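Possible transcriptional regulatory arsR-family protein (Mycobacterium bovis, PDB 3GW2) probably binds DNA as a dimeric winged helix-turn-helix regulator of the ArsR family, within a network that coordinates tolerance to the antitubercular drug bedaquiline. Local coordinates at residues A[58-70]-A[78-90]. Numbering follows the deposited sequence.
Sequences NLQALKSGGLVEA and YYRIAGEDVARLF
With CG of Tyr79 turned beside its own backbone N (chi1 -83°) and the ring nearly perpendicular to that bend (chi2 -98°), the phenol slides between helix 58-64 and strand 68-70. Leu59, its CG likewise beside the backbone N, lays CB over one ring face, 3.9 Å from the centroid, with Leu59 CD2 near Tyr79 CG and Leu59 CD1 near Tyr79 CD2. On the opposite face Ala70 CB makes the matching CH-pi contact, 3.8 Å from the Tyr79 ring centroid. Val68 CG2 meets the ring edge at Tyr79 CD1 (3.6 Å), and Tyr79 OH ends 2.8 Å from Gln60 OE1.

The hairpin strands are joined by a reciprocal pair: Glu69 N gives a 2.7 Å hydrogen bond to Arg80 O, and Arg80 N returns one to Glu69 O. Past the strands, Ala82 N donates a 3.1 Å hydrogen bond to Leu67 O, from well above the carbonyl plane. Leu67 CD2 then touches Val86 CG1 (3.9 Å) and Leu89, while helix 11-22 packs on Leu67 and the second subunit on Val86 and Leu89.

This is the junction of helix 52-64, the probable recognition helix, and wing in a winged helix-turn-helix: apolar contacts on both ring faces probably restrict the tilt of the phenol, so the helix is probably held in a set pose against the hairpin, while Leu67 ties that unit to helix 84-98, which packs against the second subunit.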
# COMPACT_ATOMS: atom_id res chain seq x y z
N ASN A 58 14.48 -4.11 -5.66
CA ASN A 58 13.57 -3.52 -4.69
C ASN A 58 13.43 -2.00 -4.89
O ASN A 58 12.35 -1.45 -4.72
CB ASN A 58 14.02 -3.81 -3.26
CG ASN A 58 13.58 -5.17 -2.77
OD1 ASN A 58 12.46 -5.60 -3.01
ND2 ASN A 58 14.47 -5.85 -2.05
N LEU A 59 14.54 -1.33 -5.22
CA LEU A 59 14.50 0.11 -5.53
C LEU A 59 13.65 0.43 -6.77
O LEU A 59 12.88 1.39 -6.77
CB LEU A 59 15.92 0.68 -5.63
CG LEU A 59 16.62 0.79 -4.27
CD1 LEU A 59 18.14 0.87 -4.42
CD2 LEU A 59 16.08 1.99 -3.47
N GLN A 60 13.79 -0.38 -7.81
CA GLN A 60 12.89 -0.32 -8.98
C GLN A 60 11.43 -0.50 -8.60
O GLN A 60 10.56 0.22 -9.11
CB GLN A 60 13.28 -1.38 -10.01
CG GLN A 60 14.03 -0.84 -11.20
CD GLN A 60 15.36 -0.20 -10.84
OE1 GLN A 60 15.48 1.04 -10.83
NE2 GLN A 60 16.36 -1.02 -10.56
N ALA A 61 11.15 -1.46 -7.71
CA ALA A 61 9.79 -1.69 -7.24
C ALA A 61 9.24 -0.46 -6.53
O ALA A 61 8.10 -0.06 -6.77
CB ALA A 61 9.72 -2.92 -6.34
N LEU A 62 10.05 0.15 -5.67
CA LEU A 62 9.68 1.41 -5.01
C LEU A 62 9.44 2.55 -6.00
O LEU A 62 8.48 3.31 -5.86
CB LEU A 62 10.71 1.81 -3.95
CG LEU A 62 10.78 0.86 -2.74
CD1 LEU A 62 11.98 1.21 -1.88
CD2 LEU A 62 9.47 0.92 -1.93
N LYS A 63 10.31 2.64 -7.00
CA LYS A 63 10.21 3.68 -8.04
C LYS A 63 8.94 3.54 -8.89
O LYS A 63 8.28 4.54 -9.17
CB LYS A 63 11.45 3.61 -8.93
CG LYS A 63 11.77 4.88 -9.73
CD LYS A 63 13.00 4.61 -10.58
CE LYS A 63 13.44 5.79 -11.43
NZ LYS A 63 12.50 6.08 -12.56
N SER A 64 8.58 2.31 -9.28
CA SER A 64 7.35 2.07 -10.06
C SER A 64 6.10 2.46 -9.28
O SER A 64 5.08 2.78 -9.87
CB SER A 64 7.25 0.61 -10.48
OG SER A 64 8.40 0.20 -11.20
N GLY A 65 6.18 2.40 -7.96
CA GLY A 65 5.07 2.81 -7.11
C GLY A 65 5.12 4.29 -6.76
O GLY A 65 4.29 4.76 -5.99
N GLY A 66 6.08 5.01 -7.33
CA GLY A 66 6.18 6.45 -7.15
C GLY A 66 6.70 6.88 -5.80
O GLY A 66 6.56 8.06 -5.43
N LEU A 67 7.33 5.96 -5.08
CA LEU A 67 7.69 6.17 -3.68
C LEU A 67 9.11 6.71 -3.49
O LEU A 67 9.42 7.31 -2.46
CB LEU A 67 7.51 4.87 -2.87
CG LEU A 67 6.09 4.29 -2.75
CD1 LEU A 67 6.09 3.10 -1.81
CD2 LEU A 67 5.07 5.33 -2.30
N VAL A 68 9.97 6.47 -4.48
CA VAL A 68 11.32 7.01 -4.48
C VAL A 68 11.64 7.65 -5.84
O VAL A 68 10.99 7.34 -6.84
CB VAL A 68 12.39 5.93 -4.14
CG1 VAL A 68 12.23 5.41 -2.70
CG2 VAL A 68 12.36 4.77 -5.15
N GLU A 69 12.62 8.56 -5.86
CA GLU A 69 13.17 9.06 -7.11
C GLU A 69 14.66 8.78 -7.13
O GLU A 69 15.26 8.52 -6.09
CB GLU A 69 12.91 10.56 -7.28
CG GLU A 69 11.42 10.88 -7.28
CD GLU A 69 10.99 11.67 -8.49
OE1 GLU A 69 11.84 12.35 -9.10
OE2 GLU A 69 9.78 11.62 -8.82
N ALA A 70 15.25 8.81 -8.33
CA ALA A 70 16.63 8.44 -8.53
C ALA A 70 17.36 9.49 -9.35
O ALA A 70 16.76 10.17 -10.18
CB ALA A 70 16.73 7.09 -9.21
N TYR A 78 21.73 7.55 -6.87
CA TYR A 78 21.24 7.98 -5.56
C TYR A 78 19.71 7.98 -5.55
O TYR A 78 19.07 8.54 -6.45
CB TYR A 78 21.78 9.38 -5.20
CG TYR A 78 23.28 9.41 -5.03
CD1 TYR A 78 23.86 9.26 -3.77
CD2 TYR A 78 24.13 9.58 -6.13
CE1 TYR A 78 25.26 9.29 -3.61
CE2 TYR A 78 25.52 9.60 -5.98
CZ TYR A 78 26.08 9.45 -4.72
OH TYR A 78 27.45 9.46 -4.56
N TYR A 79 19.14 7.36 -4.54
CA TYR A 79 17.68 7.27 -4.40
C TYR A 79 17.22 8.07 -3.20
O TYR A 79 17.93 8.13 -2.19
CB TYR A 79 17.25 5.81 -4.21
CG TYR A 79 17.10 5.03 -5.49
CD1 TYR A 79 15.85 4.86 -6.07
CD2 TYR A 79 18.22 4.47 -6.12
CE1 TYR A 79 15.69 4.13 -7.25
CE2 TYR A 79 18.08 3.73 -7.30
CZ TYR A 79 16.80 3.57 -7.86
OH TYR A 79 16.62 2.85 -9.01
N ARG A 80 16.05 8.67 -3.31
CA ARG A 80 15.42 9.31 -2.17
C ARG A 80 13.91 9.17 -2.22
O ARG A 80 13.31 8.96 -3.27
CB ARG A 80 15.78 10.79 -2.05
CG ARG A 80 16.05 11.52 -3.34
CD ARG A 80 14.86 11.68 -4.23
NE ARG A 80 14.71 13.04 -4.79
CZ ARG A 80 15.33 13.50 -5.87
NH1 ARG A 80 16.21 12.77 -6.55
NH2 ARG A 80 15.09 14.74 -6.27
N ILE A 81 13.33 9.32 -1.04
CA ILE A 81 11.88 9.41 -0.87
C ILE A 81 11.36 10.54 -1.76
O ILE A 81 11.89 11.64 -1.74
CB ILE A 81 11.55 9.59 0.63
CG1 ILE A 81 11.68 8.20 1.29
CG2 ILE A 81 10.15 10.26 0.85
CD1 ILE A 81 11.57 8.22 2.77
N ALA A 82 10.34 10.22 -2.56
CA ALA A 82 9.89 11.08 -3.66
C ALA A 82 9.30 12.43 -3.25
O ALA A 82 9.41 13.41 -4.01
CB ALA A 82 8.92 10.32 -4.57
N GLY A 83 8.65 12.50 -2.08
CA GLY A 83 8.23 13.80 -1.52
C GLY A 83 7.68 13.69 -0.12
O GLY A 83 7.69 12.61 0.48
N GLU A 84 7.20 14.82 0.42
CA GLU A 84 6.55 14.84 1.72
C GLU A 84 5.32 13.91 1.79
O GLU A 84 5.14 13.18 2.77
CB GLU A 84 6.13 16.27 2.10
CG GLU A 84 5.21 16.34 3.34
CD GLU A 84 6.04 16.55 4.66
OE1 GLU A 84 7.07 15.85 4.89
OE2 GLU A 84 5.64 17.42 5.49
N ASP A 85 4.48 13.95 0.75
CA ASP A 85 3.27 13.12 0.70
C ASP A 85 3.64 11.64 0.88
O ASP A 85 2.93 10.89 1.56
CB ASP A 85 2.48 13.36 -0.60
CG ASP A 85 1.81 14.76 -0.65
OD1 ASP A 85 1.81 15.49 0.37
OD2 ASP A 85 1.26 15.14 -1.71
N VAL A 86 4.76 11.23 0.29
CA VAL A 86 5.28 9.86 0.48
C VAL A 86 5.76 9.62 1.93
O VAL A 86 5.52 8.55 2.48
CB VAL A 86 6.37 9.50 -0.56
CG1 VAL A 86 6.95 8.12 -0.29
CG2 VAL A 86 5.78 9.54 -1.97
N ALA A 87 6.42 10.62 2.52
CA ALA A 87 6.85 10.55 3.93
C ALA A 87 5.64 10.52 4.89
O ALA A 87 5.62 9.74 5.85
CB ALA A 87 7.78 11.72 4.29
N ARG A 88 4.65 11.36 4.64
CA ARG A 88 3.39 11.25 5.37
C ARG A 88 2.72 9.88 5.14
O ARG A 88 2.22 9.27 6.08
CB ARG A 88 2.44 12.41 5.03
CG ARG A 88 2.99 13.78 5.48
CD ARG A 88 1.97 14.90 5.34
NE ARG A 88 1.56 15.12 3.95
CZ ARG A 88 0.31 15.01 3.49
NH1 ARG A 88 -0.69 14.68 4.30
NH2 ARG A 88 0.06 15.23 2.21
N LEU A 89 2.75 9.40 3.90
CA LEU A 89 2.10 8.12 3.57
C LEU A 89 2.70 6.94 4.33
O LEU A 89 1.98 6.10 4.88
CB LEU A 89 2.13 7.85 2.06
CG LEU A 89 1.69 6.45 1.62
CD1 LEU A 89 0.19 6.27 1.82
CD2 LEU A 89 2.08 6.20 0.17
N PHE A 90 4.02 6.88 4.36
CA PHE A 90 4.75 5.82 5.02
C PHE A 90 4.59 5.90 6.54
O PHE A 90 4.51 4.87 7.21
CB PHE A 90 6.22 5.86 4.60
CG PHE A 90 7.07 4.77 5.19
CD1 PHE A 90 6.69 3.43 5.10
CD2 PHE A 90 8.29 5.08 5.80
CE1 PHE A 90 7.49 2.42 5.63
CE2 PHE A 90 9.10 4.07 6.33
CZ PHE A 90 8.70 2.74 6.24